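Beta-1,4-exocellulase (Thermobifida fusca, PDB 4B4H) hydrolyses the beta-1,4-glycosidic bonds of cellulose as a family 6 cellobiohydrolase (Cel6B), of which this chain is the catalytic domain. Local coordinates at residues 13-18 against 60-65; 72-77 against 126-131; 88-93 against 152-157. All coordinates share one frame; numbering follows the deposited sequence. Where two conformers were deposited one is given.

Contact 1: residues 13-18 against 60-65; sequences YVNPVW and RDHLEE
Tyr13 and His62 share the one hydrogen bond between residues 13-18 and 60-65. Tyr13 OH lies 2.8 Å from His62 ND1, close to the plane of the imidazole, and either group could be the donor. The rings meet at their edges, planes 82° apart, without stacking. The phenol is extended across the gap because CG of Tyr13 stands anti to the backbone N (chi1 -176°).

A second polar approach is made by Asn15. Its OD1 comes to 3.2 Å from His62 CE1, again at the edge of the imidazole, with the amide nearly perpendicular to the ring. Asn15 is also the N-cap of helix 16-24. The same OD1 accepts a weak, bent bond from Val17 N (2.9 Å).

The remaining contacts are van der Waals. Glu65 CG touches Tyr13 OH at 3.6 Å, at the rim of the phenol ring. It also meets Pro16 CG at 3.8 Å. The Glu65 chain bends at chi2 (66°), and its OE2 is hydrogen-bonded to Gln69 NE2. That amide also donates to Val14 O.

The contact sets the start of helix 16-24 beside helix 59-70. Beneath them, Tyr13 and His62 both rest on Ile77 of strand 75-81 and on Val38 of strand 38-40, all within the family 6 catalytic domain.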
loop_
_atom_site.group_PDB
_atom_site.type_symbol
_atom_site.label_atom_id
_atom_site.label_comp_id
_atom_site.label_asym_id
_atom_site.label_seq_id
_atom_site.Cartn_x
_atom_site.Cartn_y
_atom_site.Cartn_z
ATOM N N TYR A 13 0.041 17.911 0.572
ATOM C CA TYR A 13 0.265 18.124 -0.863
ATOM C C TYR A 13 -0.941 17.710 -1.709
ATOM O O TYR A 13 -1.532 16.666 -1.455
ATOM C CB TYR A 13 1.471 17.297 -1.323
ATOM C CG TYR A 13 1.857 17.502 -2.766
ATOM C CD1 TYR A 13 2.274 18.750 -3.217
ATOM C CD2 TYR A 13 1.782 16.455 -3.693
ATOM C CE1 TYR A 13 2.632 18.953 -4.534
ATOM C CE2 TYR A 13 2.141 16.648 -5.023
ATOM C CZ TYR A 13 2.555 17.916 -5.435
ATOM O OH TYR A 13 2.935 18.172 -6.735
ATOM N N VAL A 14 -1.278 18.514 -2.719
ATOM C CA VAL A 14 -2.268 18.111 -3.736
ATOM C C VAL A 14 -1.547 18.009 -5.083
ATOM O O VAL A 14 -0.953 18.978 -5.564
ATOM C CB VAL A 14 -3.484 19.077 -3.821
ATOM C CG1 VAL A 14 -4.507 18.599 -4.846
ATOM C CG2 VAL A 14 -4.159 19.202 -2.463
ATOM N N ASN A 15 -1.593 16.830 -5.689
ATOM C CA ASN A 15 -0.878 16.591 -6.939
ATOM C C ASN A 15 -1.686 17.172 -8.082
ATOM O O ASN A 15 -2.783 16.675 -8.373
ATOM C CB ASN A 15 -0.635 15.094 -7.139
ATOM C CG ASN A 15 0.074 14.772 -8.447
ATOM O OD1 ASN A 15 0.271 15.645 -9.295
ATOM N ND2 ASN A 15 0.446 13.511 -8.624
ATOM N N PRO A 16 -1.163 18.240 -8.727
ATOM C CA PRO A 16 -1.947 18.929 -9.754
ATOM C C PRO A 16 -2.284 18.003 -10.919
ATOM O O PRO A 16 -3.372 18.093 -11.478
ATOM C CB PRO A 16 -1.008 20.040 -10.247
ATOM C CG PRO A 16 0.101 20.120 -9.251
ATOM C CD PRO A 16 0.221 18.746 -8.666
ATOM N N VAL A 17 -1.352 17.114 -11.259
ATOM C CA VAL A 17 -1.557 16.125 -12.315
ATOM C C VAL A 17 -2.785 15.256 -12.006
ATOM O O VAL A 17 -3.745 15.215 -12.788
ATOM C CB VAL A 17 -0.297 15.240 -12.516
ATOM C CG1 VAL A 17 -0.482 14.277 -13.682
ATOM C CG2 VAL A 17 0.933 16.102 -12.753
ATOM N N TRP A 18 -2.758 14.564 -10.864
ATOM C CA TRP A 18 -3.893 13.737 -10.449
ATOM C C TRP A 18 -5.170 14.532 -10.332
ATOM O O TRP A 18 -6.227 14.111 -10.811
ATOM C CB TRP A 18 -3.605 13.002 -9.136
ATOM C CG TRP A 18 -4.814 12.218 -8.670
ATOM C CD1 TRP A 18 -5.251 10.978 -9.120
ATOM C CD2 TRP A 18 -5.837 12.647 -7.703
ATOM N NE1 TRP A 18 -6.430 10.613 -8.503
ATOM C CE2 TRP A 18 -6.826 11.567 -7.641
ATOM C CE3 TRP A 18 -6.017 13.768 -6.905
ATOM C CZ2 TRP A 18 -7.930 11.632 -6.817
ATOM C CZ3 TRP A 18 -7.143 13.822 -6.076
ATOM C CH2 TRP A 18 -8.067 12.774 -6.027
ATOM N N ARG A 60 11.645 16.661 -8.467
ATOM C CA ARG A 60 11.986 18.059 -8.216
ATOM C C ARG A 60 10.767 18.947 -8.471
ATOM O O ARG A 60 10.437 19.802 -7.660
ATOM C CB ARG A 60 13.179 18.488 -9.082
ATOM C CG ARG A 60 13.495 19.974 -8.998
ATOM C CD ARG A 60 14.830 20.310 -9.635
ATOM N NE ARG A 60 15.047 21.751 -9.686
ATOM C CZ ARG A 60 14.463 22.553 -10.569
ATOM N NH1 ARG A 60 13.634 22.045 -11.470
ATOM N NH2 ARG A 60 14.704 23.857 -10.554
ATOM N N ASP A 61 10.096 18.708 -9.599
ATOM C CA ASP A 61 8.849 19.402 -9.955
ATOM C C ASP A 61 7.751 19.297 -8.890
ATOM O O ASP A 61 7.145 20.313 -8.532
ATOM C CB ASP A 61 8.290 18.900 -11.297
ATOM C CG ASP A 61 9.008 19.478 -12.503
ATOM O OD1 ASP A 61 9.502 20.627 -12.435
ATOM O OD2 ASP A 61 9.068 18.764 -13.538
ATOM N N HIS A 62 7.477 18.083 -8.395
ATOM C CA HIS A 62 6.480 17.919 -7.325
ATOM C C HIS A 62 6.896 18.562 -6.033
ATOM O O HIS A 62 6.058 19.072 -5.286
ATOM C CB HIS A 62 6.177 16.448 -7.048
ATOM C CG HIS A 62 5.320 15.788 -8.096
ATOM N ND1 HIS A 62 3.995 16.030 -8.206
ATOM C CD2 HIS A 62 5.633 14.860 -9.086
ATOM C CE1 HIS A 62 3.484 15.289 -9.207
ATOM N NE2 HIS A 62 4.491 14.584 -9.757
ATOM N N LEU A 63 8.188 18.516 -5.722
ATOM C CA LEU A 63 8.661 19.093 -4.464
ATOM C C LEU A 63 8.583 20.621 -4.440
ATOM O O LEU A 63 8.196 21.214 -3.424
ATOM C CB LEU A 63 10.073 18.599 -4.139
ATOM C CG LEU A 63 10.176 17.090 -3.877
ATOM C CD1 LEU A 63 11.636 16.742 -3.659
ATOM C CD2 LEU A 63 9.325 16.660 -2.691
ATOM N N GLU A 64 8.936 21.237 -5.563
ATOM C CA GLU A 64 8.751 22.673 -5.795
ATOM C C GLU A 64 7.291 23.081 -5.641
ATOM O O GLU A 64 6.991 24.105 -5.029
ATOM C CB GLU A 64 9.286 23.071 -7.174
ATOM C CG GLU A 64 10.805 23.045 -7.249
ATOM C CD GLU A 64 11.369 23.665 -8.513
ATOM O OE1 GLU A 64 10.637 23.765 -9.518
ATOM O OE2 GLU A 64 12.565 24.037 -8.503
ATOM N N GLU A 65 6.386 22.275 -6.192
ATOM C CA GLU A 65 4.957 22.545 -6.052
ATOM C C GLU A 65 4.528 22.433 -4.590
ATOM O O GLU A 65 3.754 23.266 -4.089
ATOM C CB GLU A 65 4.135 21.638 -6.980
ATOM C CG GLU A 65 2.616 21.801 -6.892
ATOM C CD GLU A 65 2.097 23.157 -7.381
ATOM O OE1 GLU A 65 2.897 23.990 -7.852
ATOM O OE2 GLU A 65 0.867 23.395 -7.292
#

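Contact 2: residues 72-77 against 126-131; sequences GDPLTI and NLRIVA
Leu75, Thr76 and Ile77 run parallel to Leu127, Arg128 and Ile129; the axes of the short strand segments approach to 4.8 Å and are inclined by 26°. Four backbone hydrogen bonds join them: Leu75 N to Asn126 O, Arg128 N to Leu75 O, Ile77 N to Arg128 O, and Val130 N to Ile77 O. CA-H...O contacts lie between them, the shortest from Pro74 CA to Asn126 O at 3.0 Å. Joined through helix 103-121, the strands make a beta-alpha-beta crossover, the repeating connection of the family 6 distorted alpha/beta barrel.

The side chain of Asn126 extends the ladder into the preceding loop. Its ND2 donates to Gly72 O at 2.6 Å, nearly in the amide plane. Its OD1 lies 3.4 Å from Pro74 CG.

Thr76 and Arg128 lie on one face of the sheet. The arginine chain bends at chi2 (139°), and Pro74 CB lies over the centre of the guanidinium, 3.4 Å from Arg128 CZ. Thr76 CG2 touches Val130 CG2 at 3.7 Å.

The other face is apolar. Leu127 CD1 meets Leu75 CD2 at 4.1 Å and Ile77 CG2 at 4.3 Å.

Pro74 CB covers one face of the guanidinium but uses none of its N-H groups. Arg128 NH1 instead bonds to the carbonyls of Pro6 and Glu8, and Thr76 OG1 bonds to Pro6 O. The polar face thereby ties the N-terminal segment to both strands.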
loop_
_atom_site.group_PDB
_atom_site.type_symbol
_atom_site.label_atom_id
_atom_site.label_comp_id
_atom_site.label_asym_id
_atom_site.label_seq_id
_atom_site.Cartn_x
_atom_site.Cartn_y
_atom_site.Cartn_z
ATOM N N GLY A 72 4.910 28.584 3.689
ATOM C CA GLY A 72 5.774 28.828 4.835
ATOM C C GLY A 72 5.389 28.042 6.079
ATOM O O GLY A 72 6.173 27.969 7.021
ATOM N N ASP A 73 4.183 27.468 6.079
ATOM C CA ASP A 73 3.709 26.604 7.167
ATOM C C ASP A 73 4.035 25.140 6.849
ATOM O O ASP A 73 4.301 24.821 5.683
ATOM C CB ASP A 73 2.195 26.752 7.347
ATOM C CG ASP A 73 1.774 28.180 7.665
ATOM O OD1 ASP A 73 2.226 28.728 8.695
ATOM O OD2 ASP A 73 0.985 28.750 6.878
ATOM N N PRO A 74 4.025 24.251 7.869
ATOM C CA PRO A 74 4.324 22.841 7.574
ATOM C C PRO A 74 3.409 22.213 6.512
ATOM O O PRO A 74 2.206 22.430 6.533
ATOM C CB PRO A 74 4.153 22.153 8.934
ATOM C CG PRO A 74 4.449 23.231 9.936
ATOM C CD PRO A 74 3.893 24.487 9.324
ATOM N N LEU A 75 3.997 21.462 5.579
ATOM C CA LEU A 75 3.256 20.722 4.558
ATOM C C LEU A 75 3.920 19.368 4.325
ATOM O O LEU A 75 5.142 19.254 4.452
ATOM C CB LEU A 75 3.153 21.518 3.240
ATOM C CG LEU A 75 2.308 20.862 2.125
ATOM C CD1 LEU A 75 1.459 21.869 1.357
ATOM C CD2 LEU A 75 3.188 20.069 1.163
ATOM N N THR A 76 3.104 18.384 3.932
ATOM C CA THR A 76 3.493 16.990 3.860
ATOM C C THR A 76 3.140 16.410 2.496
ATOM O O THR A 76 1.983 16.459 2.056
ATOM C CB THR A 76 2.821 16.217 5.006
ATOM O OG1 THR A 76 3.237 16.808 6.236
ATOM C CG2 THR A 76 3.216 14.741 5.006
ATOM N N ILE A 77 4.172 15.898 1.825
ATOM C CA ILE A 77 4.060 15.215 0.525
ATOM C C ILE A 77 4.510 13.766 0.690
ATOM O O ILE A 77 5.532 13.483 1.325
ATOM C CB ILE A 77 4.888 15.899 -0.604
ATOM C CG1 ILE A 77 4.681 15.185 -1.952
ATOM C CG2 ILE A 77 6.377 15.938 -0.253
ATOM C CD1 ILE A 77 5.275 15.880 -3.162
ATOM N N ASN A 126 9.871 23.509 6.905
ATOM C CA ASN A 126 8.465 23.169 7.064
ATOM C C ASN A 126 7.924 22.193 6.016
ATOM O O ASN A 126 6.725 21.945 5.975
ATOM C CB ASN A 126 7.603 24.447 7.157
ATOM C CG ASN A 126 7.499 24.991 8.584
ATOM O OD1 ASN A 126 7.647 24.251 9.561
ATOM N ND2 ASN A 126 7.217 26.287 8.708
ATOM N N LEU A 127 8.799 21.647 5.165
ATOM C CA LEU A 127 8.399 20.579 4.252
ATOM C C LEU A 127 8.689 19.224 4.880
ATOM O O LEU A 127 9.804 18.968 5.331
ATOM C CB LEU A 127 9.112 20.686 2.900
ATOM C CG LEU A 127 8.734 19.639 1.847
ATOM C CD1 LEU A 127 7.278 19.765 1.435
ATOM C CD2 LEU A 127 9.670 19.740 0.659
ATOM N N ARG A 128 7.682 18.356 4.892
ATOM C CA ARG A 128 7.838 17.012 5.439
ATOM C C ARG A 128 7.650 16.048 4.280
ATOM O O ARG A 128 6.628 16.098 3.588
ATOM C CB ARG A 128 6.807 16.788 6.550
ATOM C CG ARG A 128 7.113 17.560 7.827
ATOM C CD ARG A 128 5.843 18.139 8.399
ATOM N NE ARG A 128 6.104 19.054 9.507
ATOM C CZ ARG A 128 5.235 19.284 10.487
ATOM N NH1 ARG A 128 4.065 18.646 10.500
ATOM N NH2 ARG A 128 5.528 20.142 11.454
ATOM N N ILE A 129 8.670 15.226 4.019
ATOM C CA ILE A 129 8.584 14.233 2.963
ATOM C C ILE A 129 8.391 12.899 3.657
ATOM O O ILE A 129 9.285 12.432 4.338
ATOM C CB ILE A 129 9.868 14.189 2.107
ATOM C CG1 ILE A 129 10.175 15.571 1.514
ATOM C CG2 ILE A 129 9.760 13.167 0.979
ATOM C CD1 ILE A 129 11.450 15.618 0.694
ATOM N N VAL A 130 7.202 12.320 3.497
ATOM C CA VAL A 130 6.912 10.981 3.994
ATOM C C VAL A 130 7.189 10.047 2.817
ATOM O O VAL A 130 6.601 10.226 1.761
ATOM C CB VAL A 130 5.437 10.860 4.436
ATOM C CG1 VAL A 130 5.073 9.413 4.712
ATOM C CG2 VAL A 130 5.178 11.710 5.665
ATOM N N ALA A 131 8.145 9.122 3.003
ATOM C CA ALA A 131 8.568 8.184 1.964
ATOM C C ALA A 131 8.030 6.801 2.290
ATOM O O ALA A 131 8.269 6.265 3.390
ATOM C CB ALA A 131 10.088 8.157 1.882
#

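Contact 3: residues 88-93 against 152-157; sequences DCAALA and ELCAYM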
loop_
_atom_site.group_PDB
_atom_site.type_symbol
_atom_site.label_atom_id
_atom_site.label_comp_id
_atom_site.label_asym_id
_atom_site.label_seq_id
_atom_site.Cartn_x
_atom_site.Cartn_y
_atom_site.Cartn_z
ATOM N N ASP A 88 8.356 -7.386 -6.918
ATOM C CA ASP A 88 7.081 -8.106 -6.948
ATOM C C ASP A 88 7.312 -9.602 -7.244
ATOM O O ASP A 88 6.677 -10.165 -8.123
ATOM C CB ASP A 88 6.155 -7.476 -8.013
ATOM C CG ASP A 88 5.946 -5.962 -7.806
ATOM O OD1 ASP A 88 5.446 -5.573 -6.731
ATOM O OD2 ASP A 88 6.237 -5.148 -8.720
ATOM N N CYS A 89 8.201 -10.239 -6.472
ATOM C CA CYS A 89 8.787 -11.546 -6.837
ATOM C C CYS A 89 7.800 -12.713 -6.919
ATOM O O CYS A 89 8.160 -13.777 -7.424
ATOM C CB CYS A 89 9.947 -11.912 -5.904
ATOM S SG CYS A 89 9.462 -12.108 -4.166
ATOM N N ALA A 90 6.582 -12.519 -6.424
ATOM C CA ALA A 90 5.558 -13.569 -6.471
ATOM C C ALA A 90 4.581 -13.376 -7.616
ATOM O O ALA A 90 3.784 -14.274 -7.903
ATOM C CB ALA A 90 4.797 -13.651 -5.153
ATOM N N ALA A 91 4.619 -12.202 -8.247
ATOM C CA ALA A 91 3.643 -11.866 -9.282
ATOM C C ALA A 91 3.901 -12.636 -10.572
ATOM O O ALA A 91 5.039 -13.018 -10.867
ATOM C CB ALA A 91 3.622 -10.367 -9.554
ATOM N N LEU A 92 2.830 -12.876 -11.319
ATOM C CA LEU A 92 2.925 -13.527 -12.628
ATOM C C LEU A 92 3.750 -12.701 -13.610
ATOM O O LEU A 92 4.487 -13.244 -14.447
ATOM C CB LEU A 92 1.529 -13.765 -13.206
ATOM C CG LEU A 92 0.617 -14.738 -12.453
ATOM C CD1 LEU A 92 -0.791 -14.765 -13.040
ATOM C CD2 LEU A 92 1.205 -16.142 -12.408
ATOM N N ALA A 93 3.614 -11.383 -13.499
ATOM C CA ALA A 93 4.356 -10.424 -14.300
ATOM C C ALA A 93 4.678 -9.218 -13.429
ATOM O O ALA A 93 3.868 -8.808 -12.596
ATOM C CB ALA A 93 3.533 -10.003 -15.505
ATOM N N GLU A 152 10.322 -19.237 -7.518
ATOM C CA GLU A 152 11.776 -19.309 -7.631
ATOM C C GLU A 152 12.398 -17.918 -7.545
ATOM O O GLU A 152 13.468 -17.751 -6.960
ATOM C CB GLU A 152 12.175 -20.036 -8.915
ATOM C CG GLU A 152 11.533 -21.417 -9.006
ATOM C CD GLU A 152 12.350 -22.454 -9.753
ATOM O OE1 GLU A 152 13.593 -22.322 -9.863
ATOM O OE2 GLU A 152 11.730 -23.432 -10.225
ATOM N N LEU A 153 11.720 -16.923 -8.108
ATOM C CA LEU A 153 12.146 -15.537 -7.937
ATOM C C LEU A 153 12.231 -15.082 -6.478
ATOM O O LEU A 153 13.248 -14.502 -6.086
ATOM C CB LEU A 153 11.295 -14.563 -8.759
ATOM C CG LEU A 153 11.771 -13.103 -8.777
ATOM C CD1 LEU A 153 13.214 -12.975 -9.255
ATOM C CD2 LEU A 153 10.856 -12.241 -9.631
ATOM N N CYS A 154 11.191 -15.323 -5.678
ATOM C CA CYS A 154 11.254 -14.937 -4.263
ATOM C C CYS A 154 12.373 -15.651 -3.499
ATOM O O CYS A 154 13.121 -15.009 -2.753
ATOM C CB CYS A 154 9.922 -15.122 -3.547
ATOM S SG CYS A 154 8.618 -13.992 -4.088
ATOM N N ALA A 155 12.481 -16.969 -3.672
ATOM C CA ALA A 155 13.562 -17.732 -3.061
ATOM C C ALA A 155 14.934 -17.122 -3.397
ATOM O O ALA A 155 15.786 -16.947 -2.511
ATOM C CB ALA A 155 13.493 -19.191 -3.495
ATOM N N TYR A 156 15.122 -16.760 -4.668
ATOM C CA TYR A 156 16.355 -16.114 -5.127
ATOM C C TYR A 156 16.652 -14.768 -4.445
ATOM O O TYR A 156 17.801 -14.488 -4.078
ATOM C CB TYR A 156 16.312 -15.912 -6.644
ATOM C CG TYR A 156 17.634 -15.555 -7.276
ATOM C CD1 TYR A 156 18.621 -16.522 -7.465
ATOM C CD2 TYR A 156 17.893 -14.251 -7.721
ATOM C CE1 TYR A 156 19.835 -16.207 -8.069
ATOM C CE2 TYR A 156 19.099 -13.928 -8.328
ATOM C CZ TYR A 156 20.062 -14.906 -8.500
ATOM O OH TYR A 156 21.261 -14.585 -9.088
ATOM N N MET A 157 15.625 -13.926 -4.323
ATOM C CA MET A 157 15.779 -12.621 -3.675
ATOM C C MET A 157 16.050 -12.772 -2.173
ATOM O O MET A 157 16.791 -11.974 -1.582
ATOM C CB MET A 157 14.547 -11.737 -3.956
ATOM C CG MET A 157 14.280 -11.413 -5.435
ATOM S SD MET A 157 15.753 -10.914 -6.384
ATOM C CE MET A 157 16.322 -9.514 -5.430
#
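A disulfide bridge joins the loop after strand 75-81 to the start of helix 152-160. Cys89 SG and Cys154 SG are 2.1 Å apart, and the CB-SG-SG-CB torsion is 96°, near the right angle that an unstrained disulfide adopts. The two halves are built differently. Cys89 SG is flanked by both backbone neighbours of CA (chi1 62°), whereas Cys154 SG is turned opposite its carbonyl carbon (chi1 -68°).

Leu153 packs alongside the bridge. Its CG approaches Cys89 CB at 3.6 Å, while CD2 reaches Cys89 CA at 3.5 Å. The leucine therefore lies against the backbone of the loop as well as the half-cystine. Ala90 CB also lies 4.0 Å from Cys154 SG. Met157 adds a looser touch one helical turn on, with CG 4.4 Å from Cys89 CB.

The loop half is a type I beta turn from Asp88 to Ala91, closed by Ala91 N bonding to Asp88 O at 2.9 Å. Asp88 is a predicted active-site residue of this family 6 catalytic domain, so the disulfide fastens the turn immediately beside the probable catalytic centre. Asp88 itself turns away from the helix. Its OD1 bonds to Tyr82 OH and its OD2 to Ser94 OG, and OD1 also lies close to OD2 of Asp136, the predicted proton donor.

Thr151 OG1 is hydrogen-bonded both to Cys89 O and to Cys154 N, linking the loop and the helix start, and Tyr163 OH is bonded to Cys89 N. Asn140 of helix 140-143 packs against both cysteines and Ala90.

In the fold
Contacts 1 and 2 are neighbours, with centres 12 Å apart. Helix 59-70 of contact 1 leads directly into strand 75-81 of contact 2. Leu63 packs on Ile77, and Tyr13 N probably bonds to Thr76 O. Strands 75-81 and 127-133 belong to one largely parallel sheet. Contact 3 lies farther off, its centre about 33 Å from that of contact 1 and 35 Å from that of contact 2. Contact 1 closes first along the chain. Contacts 2 and 3 then interleave: strand 75-81 precedes the loop 88-93, and strand 127-133 precedes helix 152-160. The segments joined by the disulfide therefore follow the two paired strands, and the loop brings predicted catalytic Asp88 to the active site.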